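Local structure of uncharacterized protein (Bordetella pertussis, 3FVV) at residues F9-L18 and S92-V101; H133-Y141 and R149-R157. The protein probably catalyses the magnesium-dependent dephosphorylation of histidinol phosphate to histidinol, as a SerB-type member of the HAD-like hydrolase superfamily. All blocks are in the same frame, centred on the assembly; numbering follows the deposited sequence.

From the N terminus, strand 5-9 runs into the loop that contributes one side of contact 1. The chain then passes through four helices, 20-30 to 74-89, before returning at 92-101, where contact 1 closes this long, mostly helical excursion against the start of helix 95-106. Contact 2 opens only afterwards: from strand 133-142 the chain passes through the short strand 145-147 and comes back at 149-157, closing a much smaller loop. The two are in series, neither nested nor crossed, with centres about 21 Å apart on opposite sides of the chain's centre. Strand 110-115 links them, pairing in parallel with both 5-9 and 133-142, while helix 158-170, which follows contact 2, sends K160 to D10 of contact 1.

Contact 1 of 2, residues F9-L18 and S92-V101; sequences FDLDHTLLPL and SLTVQAVDVV. With SO4 (sulfate ion), chain C.
V101 lays its methyl CG2 over the middle of one face of the F9 ring, 4.1 Å from the centroid and 7° off the normal, a CH-pi contact. The same methyl touches both branches of L15, whose CD1 is 3.6 Å from V101 CG2; L15 CG stands anti to its carbonyl carbon (chi1 -71°), which carries the two methyls there, and the side chains cross at about a right angle. V100 CG1 lies against both F9 CE1 and L15 CD2. At the other end of the contact, L16 CD2 and L93 CD1 are slightly tight at 3.5 Å. The side chain of S92 fits between L16 and L18: its OG, hydrogen-bonded to I89 O, lies beside both their CD2 methyls.

Between these apolar groups, L15 O is 3.1 Å from A97 CB and also takes a bond from a water at 2.7 Å. That water donates to S92 O as well and accepts from T94 N, bridging loop to helix start. T94 is the N-cap residue, its OG1 receiving A97 N at 3.1 Å.

On the loop, L11 O accepts from the N-H groups of T14, L15 and L16. D12 N reaches sulfate O1 at 3.0 Å, nearly straight at 174°, and L11 N joins it on that oxygen. T14 OG1 donates to the anti lone pair of D10 OD2, and K160 binds both D10 OD1 and the sulfate. The sequence D10-L11-D12-H13-T14 matches the DxDxT motif of HAD phosphatases, consistent with the sulfate marking a phosphate site. Apolar contacts and one water thus join this anion-binding loop to the start of helix 95-106 and the turn leading into it.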
ATOM      1  N   PHE A   9      -8.450   2.770   2.198  1.00 12.26           N
ATOM      2  CA  PHE A   9      -7.835   3.086   0.937  1.00 12.53           C
ATOM      3  C   PHE A   9      -6.647   2.213   0.612  1.00 12.50           C
ATOM      4  O   PHE A   9      -5.702   2.141   1.366  1.00 12.07           O
ATOM      5  CB  PHE A   9      -7.415   4.545   0.959  1.00 11.67           C
ATOM      6  CG  PHE A   9      -8.505   5.454   1.322  1.00 12.95           C
ATOM      7  CD1 PHE A   9      -9.405   5.882   0.363  1.00 10.82           C
ATOM      8  CD2 PHE A   9      -8.666   5.858   2.629  1.00 11.69           C
ATOM      9  CE1 PHE A   9     -10.423   6.716   0.691  1.00 11.28           C
ATOM     10  CE2 PHE A   9      -9.681   6.715   2.988  1.00 14.54           C
ATOM     11  CZ  PHE A   9     -10.550   7.176   2.010  1.00 12.76           C
ATOM     12  N   ASP A  10      -6.695   1.582  -0.541  1.00 13.65           N
ATOM     13  CA  ASP A  10      -5.489   1.030  -1.178  1.00 13.44           C
ATOM     14  C   ASP A  10      -4.557   2.193  -1.575  1.00 12.99           C
ATOM     15  O   ASP A  10      -5.001   3.308  -1.766  1.00 12.84           O
ATOM     16  CB  ASP A  10      -5.917   0.225  -2.427  1.00 14.69           C
ATOM     17  CG  ASP A  10      -4.721  -0.486  -3.118  1.00 16.66           C
ATOM     18  OD1 ASP A  10      -3.976  -1.224  -2.390  1.00 17.60           O
ATOM     19  OD2 ASP A  10      -4.509  -0.291  -4.340  1.00 22.39           O
ATOM     20  N   LEU A  11      -3.257   1.959  -1.699  1.00 13.97           N
ATOM     21  CA  LEU A  11      -2.334   3.011  -2.112  1.00 12.90           C
ATOM     22  C   LEU A  11      -1.907   2.936  -3.589  1.00 13.44           C
ATOM     23  O   LEU A  11      -2.255   3.823  -4.384  1.00 12.10           O
ATOM     24  CB  LEU A  11      -1.075   3.018  -1.242  1.00 13.87           C
ATOM     25  CG  LEU A  11      -0.028   4.073  -1.582  1.00 13.71           C
ATOM     26  CD1 LEU A  11      -0.597   5.428  -1.387  1.00  9.24           C
ATOM     27  CD2 LEU A  11       1.304   3.892  -0.700  1.00 15.37           C
ATOM     28  N   ASP A  12      -1.184   1.887  -3.963  1.00 13.38           N
ATOM     29  CA  ASP A  12      -0.485   1.900  -5.250  1.00 13.62           C
ATOM     30  C   ASP A  12      -1.467   1.788  -6.378  1.00 13.05           C
ATOM     31  O   ASP A  12      -2.224   0.853  -6.419  1.00 12.36           O
ATOM     32  CB  ASP A  12       0.594   0.813  -5.295  1.00 13.81           C
ATOM     33  CG  ASP A  12       1.641   0.995  -4.187  1.00 15.05           C
ATOM     34  OD1 ASP A  12       2.156   2.107  -3.988  1.00 14.67           O
ATOM     35  OD2 ASP A  12       1.917   0.049  -3.451  1.00 20.22           O
ATOM     36  N   HIS A  13      -1.479   2.801  -7.249  1.00 13.64           N
ATOM     37  CA  HIS A  13      -2.388   2.890  -8.406  1.00 14.54           C
ATOM     38  C   HIS A  13      -3.802   3.228  -8.015  1.00 14.96           C
ATOM     39  O   HIS A  13      -4.650   3.342  -8.870  1.00 16.68           O
ATOM     40  CB  HIS A  13      -2.374   1.615  -9.226  1.00 15.57           C
ATOM     41  CG  HIS A  13      -1.024   1.310  -9.779  1.00 20.28           C
ATOM     42  ND1 HIS A  13      -0.419   2.114 -10.713  1.00 23.35           N
ATOM     43  CD2 HIS A  13      -0.136   0.333  -9.488  1.00 25.65           C
ATOM     44  CE1 HIS A  13       0.775   1.629 -11.002  1.00 24.48           C
ATOM     45  NE2 HIS A  13       0.971   0.545 -10.277  1.00 26.63           N
ATOM     46  N   THR A  14      -4.063   3.416  -6.730  1.00 14.63           N
ATOM     47  CA  THR A  14      -5.389   3.849  -6.252  1.00 14.58           C
ATOM     48  C   THR A  14      -5.281   5.305  -5.848  1.00 13.58           C
ATOM     49  O   THR A  14      -5.897   6.147  -6.445  1.00 15.36           O
ATOM     50  CB  THR A  14      -5.838   2.982  -5.036  1.00 13.98           C
ATOM     51  OG1 THR A  14      -6.079   1.655  -5.506  1.00 19.02           O
ATOM     52  CG2 THR A  14      -7.120   3.538  -4.358  1.00 15.41           C
ATOM     53  N   LEU A  15      -4.472   5.601  -4.835  1.00 14.03           N
ATOM     54  CA  LEU A  15      -4.282   6.989  -4.422  1.00 14.74           C
ATOM     55  C   LEU A  15      -3.097   7.628  -5.129  1.00 14.01           C
ATOM     56  O   LEU A  15      -3.053   8.832  -5.217  1.00 15.66           O
ATOM     57  CB  LEU A  15      -4.183   7.104  -2.897  1.00 14.71           C
ATOM     58  CG  LEU A  15      -5.455   6.870  -2.050  1.00 14.16           C
ATOM     59  CD1 LEU A  15      -5.151   7.183  -0.603  1.00  8.04           C
ATOM     60  CD2 LEU A  15      -6.645   7.718  -2.563  1.00 12.66           C
ATOM     61  N   LEU A  16      -2.154   6.829  -5.682  1.00 14.00           N
ATOM     62  CA  LEU A  16      -1.005   7.365  -6.388  1.00 13.39           C
ATOM     63  C   LEU A  16      -0.968   6.740  -7.791  1.00 13.51           C
ATOM     64  O   LEU A  16      -1.296   5.562  -7.949  1.00 11.22           O
ATOM     65  CB  LEU A  16       0.306   7.056  -5.655  1.00 14.07           C
ATOM     66  CG  LEU A  16       0.500   7.561  -4.233  1.00 15.04           C
ATOM     67  CD1 LEU A  16       1.779   6.916  -3.688  1.00 16.71           C
ATOM     68  CD2 LEU A  16       0.559   9.030  -4.255  1.00 18.84           C
ATOM     69  N   PRO A  17      -0.589   7.528  -8.809  1.00 13.75           N
ATOM     70  CA  PRO A  17      -0.559   7.021 -10.167  1.00 14.58           C
ATOM     71  C   PRO A  17       0.730   6.249 -10.408  1.00 15.27           C
ATOM     72  O   PRO A  17       1.251   6.292 -11.462  1.00 16.13           O
ATOM     73  CB  PRO A  17      -0.604   8.298 -11.019  1.00 15.36           C
ATOM     74  CG  PRO A  17       0.022   9.344 -10.167  1.00 16.24           C
ATOM     75  CD  PRO A  17      -0.320   8.978  -8.756  1.00 14.77           C
ATOM     76  N   LEU A  18       1.214   5.515  -9.423  1.00 14.94           N
ATOM     77  CA  LEU A  18       2.413   4.752  -9.586  1.00 14.99           C
ATOM     78  C   LEU A  18       2.408   3.639  -8.521  1.00 14.69           C
ATOM     79  O   LEU A  18       1.533   3.583  -7.632  1.00 12.87           O
ATOM     80  CB  LEU A  18       3.628   5.687  -9.471  1.00 14.43           C
ATOM     81  CG  LEU A  18       3.706   6.656  -8.249  1.00 16.49           C
ATOM     82  CD1 LEU A  18       4.177   5.916  -7.020  1.00 11.67           C
ATOM     83  CD2 LEU A  18       4.558   7.925  -8.501  1.00 11.91           C
ATOM     84  N   SER A  92       3.452  13.306  -7.512  1.00 16.59           N
ATOM     85  CA  SER A  92       2.435  12.475  -8.103  1.00 16.46           C
ATOM     86  C   SER A  92       1.112  12.560  -7.328  1.00 16.28           C
ATOM     87  O   SER A  92       0.170  11.850  -7.652  1.00 15.51           O
ATOM     88  CB  SER A  92       2.936  11.011  -8.099  1.00 16.65           C
ATOM     89  OG  SER A  92       2.764  10.401  -6.808  1.00 16.53           O
ATOM     90  N   LEU A  93       1.086  13.343  -6.236  1.00 15.82           N
ATOM     91  CA  LEU A  93      -0.118  13.562  -5.504  1.00 16.29           C
ATOM     92  C   LEU A  93      -1.084  14.406  -6.342  1.00 15.61           C
ATOM     93  O   LEU A  93      -0.692  15.449  -6.857  1.00 16.56           O
ATOM     94  CB  LEU A  93       0.173  14.288  -4.206  1.00 16.79           C
ATOM     95  CG  LEU A  93       0.102  13.449  -2.955  1.00 20.77           C
ATOM     96  CD1 LEU A  93       0.988  12.267  -3.065  1.00 24.71           C
ATOM     97  CD2 LEU A  93       0.469  14.362  -1.788  1.00 27.25           C
ATOM     98  N   THR A  94      -2.315  13.951  -6.524  1.00 14.06           N
ATOM     99  CA  THR A  94      -3.308  14.707  -7.323  1.00 12.69           C
ATOM    100  C   THR A  94      -4.406  15.178  -6.386  1.00 13.28           C
ATOM    101  O   THR A  94      -4.707  14.513  -5.361  1.00 10.76           O
ATOM    102  CB  THR A  94      -3.978  13.859  -8.360  1.00 12.88           C
ATOM    103  OG1 THR A  94      -4.695  12.742  -7.735  1.00 11.87           O
ATOM    104  CG2 THR A  94      -2.945  13.359  -9.392  1.00 12.62           C
ATOM    105  N   VAL A  95      -5.014  16.292  -6.758  1.00 12.19           N
ATOM    106  CA  VAL A  95      -6.128  16.832  -6.037  1.00 13.06           C
ATOM    107  C   VAL A  95      -7.295  15.837  -5.961  1.00 12.21           C
ATOM    108  O   VAL A  95      -7.938  15.761  -4.904  1.00 12.50           O
ATOM    109  CB  VAL A  95      -6.584  18.250  -6.557  1.00 14.09           C
ATOM    110  CG1 VAL A  95      -7.262  18.138  -7.878  1.00 13.22           C
ATOM    111  CG2 VAL A  95      -7.523  18.895  -5.504  1.00 15.93           C
ATOM    112  N   GLN A  96      -7.547  15.069  -7.020  1.00 11.01           N
ATOM    113  CA  GLN A  96      -8.569  14.029  -6.981  1.00 11.77           C
ATOM    114  C   GLN A  96      -8.331  12.986  -5.888  1.00 11.30           C
ATOM    115  O   GLN A  96      -9.254  12.642  -5.188  1.00 10.78           O
ATOM    116  CB  GLN A  96      -8.754  13.278  -8.325  1.00 12.40           C
ATOM    117  CG  GLN A  96      -9.464  14.094  -9.382  1.00 13.55           C
ATOM    118  CD  GLN A  96      -8.660  15.305  -9.750  1.00 22.91           C
ATOM    119  OE1 GLN A  96      -7.447  15.172 -10.034  1.00 17.73           O
ATOM    120  NE2 GLN A  96      -9.290  16.520  -9.676  1.00 22.51           N
ATOM    121  N   ALA A  97      -7.132  12.416  -5.807  1.00 10.89           N
ATOM    122  CA  ALA A  97      -6.809  11.446  -4.749  1.00 11.71           C
ATOM    123  C   ALA A  97      -6.901  12.094  -3.374  1.00 12.67           C
ATOM    124  O   ALA A  97      -7.453  11.507  -2.449  1.00 14.70           O
ATOM    125  CB  ALA A  97      -5.385  10.786  -4.979  1.00 11.25           C
ATOM    126  N   VAL A  98      -6.359  13.301  -3.210  1.00 12.58           N
ATOM    127  CA  VAL A  98      -6.427  13.984  -1.924  1.00 12.89           C
ATOM    128  C   VAL A  98      -7.871  14.176  -1.500  1.00 12.90           C
ATOM    129  O   VAL A  98      -8.218  13.950  -0.320  1.00 11.18           O
ATOM    130  CB  VAL A  98      -5.664  15.347  -1.923  1.00 13.25           C
ATOM    131  CG1 VAL A  98      -5.933  16.140  -0.597  1.00 11.28           C
ATOM    132  CG2 VAL A  98      -4.198  15.102  -2.094  1.00 14.59           C
ATOM    133  N   ASP A  99      -8.710  14.555  -2.470  1.00 12.43           N
ATOM    134  CA  ASP A  99     -10.109  14.887  -2.195  1.00 12.95           C
ATOM    135  C   ASP A  99     -10.960  13.667  -1.834  1.00 13.32           C
ATOM    136  O   ASP A  99     -11.822  13.782  -1.033  1.00 12.99           O
ATOM    137  CB  ASP A  99     -10.735  15.611  -3.369  1.00 13.01           C
ATOM    138  CG  ASP A  99     -10.452  17.110  -3.367  1.00 13.02           C
ATOM    139  OD1 ASP A  99     -10.042  17.619  -2.328  1.00 14.27           O
ATOM    140  OD2 ASP A  99     -10.757  17.799  -4.348  1.00 13.34           O
ATOM    141  N   VAL A 100     -10.680  12.496  -2.418  1.00 14.96           N
ATOM    142  CA  VAL A 100     -11.383  11.254  -2.052  1.00 14.93           C
ATOM    143  C   VAL A 100     -11.134  10.950  -0.574  1.00 14.68           C
ATOM    144  O   VAL A 100     -12.085  10.693   0.206  1.00 16.17           O
ATOM    145  CB  VAL A 100     -11.056  10.105  -3.078  1.00 15.42           C
ATOM    146  CG1 VAL A 100     -10.395   8.909  -2.480  1.00 19.41           C
ATOM    147  CG2 VAL A 100     -12.319   9.659  -3.742  1.00 18.44           C
ATOM    148  N   VAL A 101      -9.887  11.088  -0.161  1.00 13.03           N
ATOM    149  CA  VAL A 101      -9.559  10.928   1.234  1.00 12.56           C
ATOM    150  C   VAL A 101     -10.178  12.017   2.099  1.00 12.40           C
ATOM    151  O   VAL A 101     -10.858  11.744   3.070  1.00 13.13           O
ATOM    152  CB  VAL A 101      -8.038  10.829   1.436  1.00 13.21           C
ATOM    153  CG1 VAL A 101      -7.739  10.622   2.904  1.00  9.85           C
ATOM    154  CG2 VAL A 101      -7.486   9.651   0.602  1.00  9.01           C
TER
HETATM  155  S   SO4 C 233      -0.918  -1.860  -2.695  1.00 25.07           S
HETATM  156  O1  SO4 C 233      -1.185  -0.465  -2.175  1.00 21.78           O
HETATM  157  O2  SO4 C 233      -1.328  -2.951  -1.728  1.00 17.15           O
HETATM  158  O3  SO4 C 233      -1.554  -1.905  -4.002  1.00 24.98           O
HETATM  159  O4  SO4 C 233       0.521  -2.071  -2.910  1.00 20.50           O
HETATM  160  O   HOH W   1      -2.404  11.093  -6.531  1.00 10.61           O

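Contact 2 of 2, residues H133-Y141 and R149-R157; sequences HLIATDPEY and RIEGTPSFR
E140 OE1 is gripped by two groups, R149 NE at 2.9 Å and the hydroxyl of T147. The other carboxylate oxygen, E140 OE2, offers its syn lone pair to R149 NH2 at 2.8 Å. This is a side-on, two-nitrogen salt bridge with the planes 24° apart. Extended beyond CG, which is anti to the backbone N (chi1 180°), E140 runs alongside R149, and the paired bonds restrain both end groups. A water joins E151 OE1 to Y141 N.

Backbone bonds join the two segments beside this pair. E140 N donates to R149 O, and E151 N meets D138 O at 2.8 Å, almost straight at 174°. Strand 150-151 here runs antiparallel to the outer part of strand 133-142, whose first part lies parallel to 110-115 in the core sheet; P139 and I150 form a non-hydrogen-bonded pair. T137 CG2 packs on I150 CG2.

S155 holds the first segment twice: at the break in strand 133-142 its N donates to T137 OG1 at 2.9 Å, and on the strand its OG reaches I135 O from above the carbonyl plane. Two waters on E151 O bridge to D138, one at N, the other at OD2; D138 OD1 bonds S119 OG. Direct bonds at both ends, supplemented by bridging waters, therefore fasten the returning chain to strand 133-142 just before helix 158-170.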
ATOM      1  N   HIS A 133      -4.054   6.178  10.274  1.00 11.88           N
ATOM      2  CA  HIS A 133      -3.922   4.704  10.477  1.00 11.15           C
ATOM      3  C   HIS A 133      -3.374   4.075   9.240  1.00 12.07           C
ATOM      4  O   HIS A 133      -3.877   4.354   8.126  1.00 13.27           O
ATOM      5  CB  HIS A 133      -5.296   4.115  10.781  1.00 12.62           C
ATOM      6  CG  HIS A 133      -5.880   4.654  12.054  1.00 10.89           C
ATOM      7  ND1 HIS A 133      -5.380   4.300  13.296  1.00 13.06           N
ATOM      8  CD2 HIS A 133      -6.828   5.589  12.277  1.00 10.95           C
ATOM      9  CE1 HIS A 133      -6.021   4.981  14.228  1.00 13.31           C
ATOM     10  NE2 HIS A 133      -6.906   5.769  13.633  1.00 14.00           N
ATOM     11  N   LEU A 134      -2.403   3.188   9.423  1.00 10.53           N
ATOM     12  CA  LEU A 134      -1.732   2.512   8.306  1.00 11.35           C
ATOM     13  C   LEU A 134      -1.745   1.024   8.572  1.00 11.45           C
ATOM     14  O   LEU A 134      -1.287   0.580   9.612  1.00 11.31           O
ATOM     15  CB  LEU A 134      -0.278   2.922   8.242  1.00 10.59           C
ATOM     16  CG  LEU A 134       0.587   2.241   7.161  1.00 13.45           C
ATOM     17  CD1 LEU A 134       0.129   2.554   5.750  1.00  8.72           C
ATOM     18  CD2 LEU A 134       2.026   2.633   7.340  1.00 13.40           C
ATOM     19  N   ILE A 135      -2.222   0.264   7.616  1.00 11.16           N
ATOM     20  CA  ILE A 135      -2.291  -1.163   7.758  1.00 11.94           C
ATOM     21  C   ILE A 135      -1.476  -1.703   6.575  1.00 11.90           C
ATOM     22  O   ILE A 135      -2.005  -1.975   5.463  1.00 10.73           O
ATOM     23  CB  ILE A 135      -3.766  -1.647   7.784  1.00 12.65           C
ATOM     24  CG1 ILE A 135      -4.567  -1.000   8.949  1.00 15.08           C
ATOM     25  CG2 ILE A 135      -3.832  -3.167   7.910  1.00 12.17           C
ATOM     26  CD1 ILE A 135      -6.088  -0.890   8.688  1.00 18.62           C
ATOM     27  N   ALA A 136      -0.171  -1.806   6.814  1.00 10.69           N
ATOM     28  CA  ALA A 136       0.819  -2.149   5.780  1.00 10.41           C
ATOM     29  C   ALA A 136       1.638  -3.366   6.181  1.00 11.15           C
ATOM     30  O   ALA A 136       1.727  -3.692   7.340  1.00 11.09           O
ATOM     31  CB  ALA A 136       1.794  -0.956   5.517  1.00  9.50           C
ATOM     32  N   THR A 137       2.246  -4.046   5.204  1.00 12.37           N
ATOM     33  CA  THR A 137       3.190  -5.138   5.510  1.00 12.09           C
ATOM     34  C   THR A 137       4.301  -4.493   6.347  1.00 13.94           C
ATOM     35  O   THR A 137       4.776  -3.397   6.032  1.00 12.33           O
ATOM     36  CB  THR A 137       3.694  -5.740   4.240  1.00 12.74           C
ATOM     37  OG1 THR A 137       2.554  -6.306   3.592  1.00 11.50           O
ATOM     38  CG2 THR A 137       4.812  -6.868   4.453  1.00 11.79           C
ATOM     39  N   ASP A 138       4.650  -5.133   7.445  1.00 12.75           N
ATOM     40  CA  ASP A 138       5.596  -4.559   8.372  1.00 13.97           C
ATOM     41  C   ASP A 138       6.925  -5.260   8.268  1.00 14.39           C
ATOM     42  O   ASP A 138       7.021  -6.491   8.406  1.00 13.35           O
ATOM     43  CB  ASP A 138       5.111  -4.628   9.825  1.00 13.83           C
ATOM     44  CG  ASP A 138       3.888  -3.715  10.070  1.00 18.19           C
ATOM     45  OD1 ASP A 138       3.873  -2.543   9.582  1.00 17.95           O
ATOM     46  OD2 ASP A 138       2.952  -4.199  10.745  1.00 20.15           O
ATOM     47  N   PRO A 139       7.976  -4.463   8.109  1.00 14.35           N
ATOM     48  CA  PRO A 139       9.301  -5.041   8.105  1.00 13.85           C
ATOM     49  C   PRO A 139       9.767  -5.315   9.519  1.00 14.60           C
ATOM     50  O   PRO A 139       9.632  -4.453  10.383  1.00 14.37           O
ATOM     51  CB  PRO A 139      10.173  -3.946   7.439  1.00 15.53           C
ATOM     52  CG  PRO A 139       9.458  -2.753   7.447  1.00 14.39           C
ATOM     53  CD  PRO A 139       7.987  -2.999   7.943  1.00 13.71           C
ATOM     54  N   GLU A 140      10.287  -6.513   9.784  1.00 13.32           N
ATOM     55  CA  GLU A 140      10.903  -6.785  11.069  1.00 13.10           C
ATOM     56  C   GLU A 140      12.122  -5.835  11.249  1.00 12.16           C
ATOM     57  O   GLU A 140      12.969  -5.676  10.327  1.00 10.14           O
ATOM     58  CB  GLU A 140      11.348  -8.247  11.143  1.00 12.62           C
ATOM     59  CG  GLU A 140      11.999  -8.645  12.417  1.00 16.12           C
ATOM     60  CD  GLU A 140      12.632 -10.071  12.299  1.00 18.71           C
ATOM     61  OE1 GLU A 140      13.389 -10.368  11.339  1.00 18.10           O
ATOM     62  OE2 GLU A 140      12.327 -10.888  13.159  1.00 21.94           O
ATOM     63  N   TYR A 141      12.188  -5.255  12.440  1.00 10.35           N
ATOM     64  CA  TYR A 141      13.253  -4.322  12.871  1.00 12.29           C
ATOM     65  C   TYR A 141      13.757  -4.859  14.152  1.00 11.46           C
ATOM     66  O   TYR A 141      12.971  -5.044  15.066  1.00 13.60           O
ATOM     67  CB  TYR A 141      12.649  -2.958  13.141  1.00 11.53           C
ATOM     68  CG  TYR A 141      13.626  -1.843  13.399  1.00 12.92           C
ATOM     69  CD1 TYR A 141      14.401  -1.324  12.381  1.00 13.80           C
ATOM     70  CD2 TYR A 141      13.703  -1.248  14.630  1.00 14.02           C
ATOM     71  CE1 TYR A 141      15.257  -0.276  12.611  1.00 14.66           C
ATOM     72  CE2 TYR A 141      14.562  -0.150  14.880  1.00 13.63           C
ATOM     73  CZ  TYR A 141      15.341   0.329  13.863  1.00 15.99           C
ATOM     74  OH  TYR A 141      16.216   1.398  14.077  1.00  9.56           O
ATOM     75  N   ARG A 149      13.112  -9.623   6.915  1.00 14.70           N
ATOM     76  CA  ARG A 149      11.969 -10.485   7.124  1.00 14.25           C
ATOM     77  C   ARG A 149      10.680  -9.708   7.410  1.00 14.99           C
ATOM     78  O   ARG A 149      10.701  -8.557   7.902  1.00 15.39           O
ATOM     79  CB  ARG A 149      12.264 -11.449   8.281  1.00 14.87           C
ATOM     80  CG  ARG A 149      13.598 -12.223   8.125  1.00 18.53           C
ATOM     81  CD  ARG A 149      13.634 -13.437   9.034  1.00 23.25           C
ATOM     82  NE  ARG A 149      13.314 -13.073  10.423  1.00 25.44           N
ATOM     83  CZ  ARG A 149      13.233 -13.951  11.425  1.00 28.04           C
ATOM     84  NH1 ARG A 149      13.511 -15.221  11.219  1.00 27.09           N
ATOM     85  NH2 ARG A 149      12.941 -13.548  12.656  1.00 27.95           N
ATOM     86  N   ILE A 150       9.546 -10.326   7.104  1.00 15.25           N
ATOM     87  CA  ILE A 150       8.210  -9.759   7.397  1.00 15.83           C
ATOM     88  C   ILE A 150       7.823 -10.027   8.834  1.00 16.33           C
ATOM     89  O   ILE A 150       8.012 -11.125   9.312  1.00 16.15           O
ATOM     90  CB  ILE A 150       7.126 -10.396   6.521  1.00 16.17           C
ATOM     91  CG1 ILE A 150       7.389 -10.041   5.061  1.00 18.08           C
ATOM     92  CG2 ILE A 150       5.728  -9.886   6.898  1.00 15.98           C
ATOM     93  CD1 ILE A 150       6.544 -10.816   4.079  1.00 21.05           C
ATOM     94  N   GLU A 151       7.294  -9.015   9.513  1.00 16.48           N
ATOM     95  CA  GLU A 151       6.790  -9.148  10.846  1.00 18.59           C
ATOM     96  C   GLU A 151       5.287  -9.310  10.769  1.00 18.25           C
ATOM     97  O   GLU A 151       4.550  -8.392  10.347  1.00 19.69           O
ATOM     98  CB  GLU A 151       7.227  -7.896  11.629  1.00 19.89           C
ATOM     99  CG  GLU A 151       6.687  -7.691  13.009  1.00 23.55           C
ATOM    100  CD  GLU A 151       7.481  -8.456  14.003  1.00 30.41           C
ATOM    101  OE1 GLU A 151       8.703  -8.200  14.126  1.00 31.95           O
ATOM    102  OE2 GLU A 151       6.862  -9.308  14.690  1.00 36.97           O
ATOM    103  N   GLY A 152       4.803 -10.493  11.131  1.00 18.37           N
ATOM    104  CA  GLY A 152       3.362 -10.751  11.213  1.00 16.67           C
ATOM    105  C   GLY A 152       2.743 -11.018   9.845  1.00 16.52           C
ATOM    106  O   GLY A 152       3.381 -11.616   8.989  1.00 16.01           O
ATOM    107  N   THR A 153       1.463 -10.691   9.678  1.00 15.54           N
ATOM    108  CA  THR A 153       0.756 -11.063   8.474  1.00 15.20           C
ATOM    109  C   THR A 153       0.943  -9.938   7.441  1.00 15.52           C
ATOM    110  O   THR A 153       0.771  -8.775   7.774  1.00 14.22           O
ATOM    111  CB  THR A 153      -0.740 -11.225   8.740  1.00 14.82           C
ATOM    112  OG1 THR A 153      -0.931 -12.227   9.732  1.00 18.49           O
ATOM    113  CG2 THR A 153      -1.503 -11.623   7.473  1.00 14.92           C
ATOM    114  N   PRO A 154       1.312 -10.295   6.196  1.00 16.32           N
ATOM    115  CA  PRO A 154       1.390  -9.312   5.146  1.00 16.84           C
ATOM    116  C   PRO A 154       0.027  -8.718   4.803  1.00 17.48           C
ATOM    117  O   PRO A 154      -1.008  -9.409   4.882  1.00 18.61           O
ATOM    118  CB  PRO A 154       1.992 -10.061   3.954  1.00 16.93           C
ATOM    119  CG  PRO A 154       2.116 -11.494   4.368  1.00 18.66           C
ATOM    120  CD  PRO A 154       1.804 -11.631   5.804  1.00 17.16           C
ATOM    121  N   SER A 155       0.038  -7.437   4.472  1.00 16.84           N
ATOM    122  CA  SER A 155      -1.172  -6.715   4.088  1.00 16.78           C
ATOM    123  C   SER A 155      -1.338  -6.850   2.577  1.00 15.87           C
ATOM    124  O   SER A 155      -1.197  -5.921   1.799  1.00 14.06           O
ATOM    125  CB  SER A 155      -1.096  -5.276   4.565  1.00 16.17           C
ATOM    126  OG  SER A 155      -2.393  -4.738   4.559  1.00 17.81           O
ATOM    127  N   PHE A 156      -1.614  -8.084   2.194  1.00 16.26           N
ATOM    128  CA  PHE A 156      -1.648  -8.475   0.778  1.00 16.49           C
ATOM    129  C   PHE A 156      -2.702  -9.544   0.581  1.00 15.99           C
ATOM    130  O   PHE A 156      -2.774 -10.516   1.329  1.00 14.11           O
ATOM    131  CB  PHE A 156      -0.276  -8.946   0.321  1.00 15.94           C
ATOM    132  CG  PHE A 156      -0.219  -9.369  -1.116  1.00 15.68           C
ATOM    133  CD1 PHE A 156      -0.335  -8.460  -2.115  1.00 18.19           C
ATOM    134  CD2 PHE A 156       0.000 -10.720  -1.448  1.00 16.85           C
ATOM    135  CE1 PHE A 156      -0.278  -8.856  -3.477  1.00 20.04           C
ATOM    136  CE2 PHE A 156       0.104 -11.140  -2.774  1.00 17.80           C
ATOM    137  CZ  PHE A 156      -0.040 -10.186  -3.804  1.00 19.36           C
ATOM    138  N   ARG A 157      -3.542  -9.318  -0.411  1.00 16.47           N
ATOM    139  CA  ARG A 157      -4.636 -10.214  -0.690  1.00 18.33           C
ATOM    140  C   ARG A 157      -5.500 -10.480   0.551  1.00 17.38           C
ATOM    141  O   ARG A 157      -6.010  -9.548   1.162  1.00 17.49           O
ATOM    142  CB  ARG A 157      -4.101 -11.516  -1.294  1.00 18.53           C
ATOM    143  CG  ARG A 157      -3.431 -11.315  -2.587  1.00 23.00           C
ATOM    144  CD  ARG A 157      -3.234 -12.642  -3.300  1.00 27.84           C
ATOM    145  NE  ARG A 157      -2.823 -12.393  -4.685  1.00 35.09           N
ATOM    146  CZ  ARG A 157      -1.756 -12.939  -5.301  1.00 38.43           C
ATOM    147  NH1 ARG A 157      -0.960 -13.820  -4.681  1.00 41.86           N
ATOM    148  NH2 ARG A 157      -1.476 -12.620  -6.574  1.00 38.41           N
TER
HETATM  149  O   HOH W   2       3.231  -7.668   7.960  1.00 10.74           O
HETATM  150  O   HOH W   3       2.660  -6.846  11.540  1.00 16.04           O
HETATM  151  O   HOH W   4      12.792  -6.429   7.711  1.00  9.63           O
HETATM  152  O   HOH W   5       9.747  -5.611  14.216  1.00 18.79           O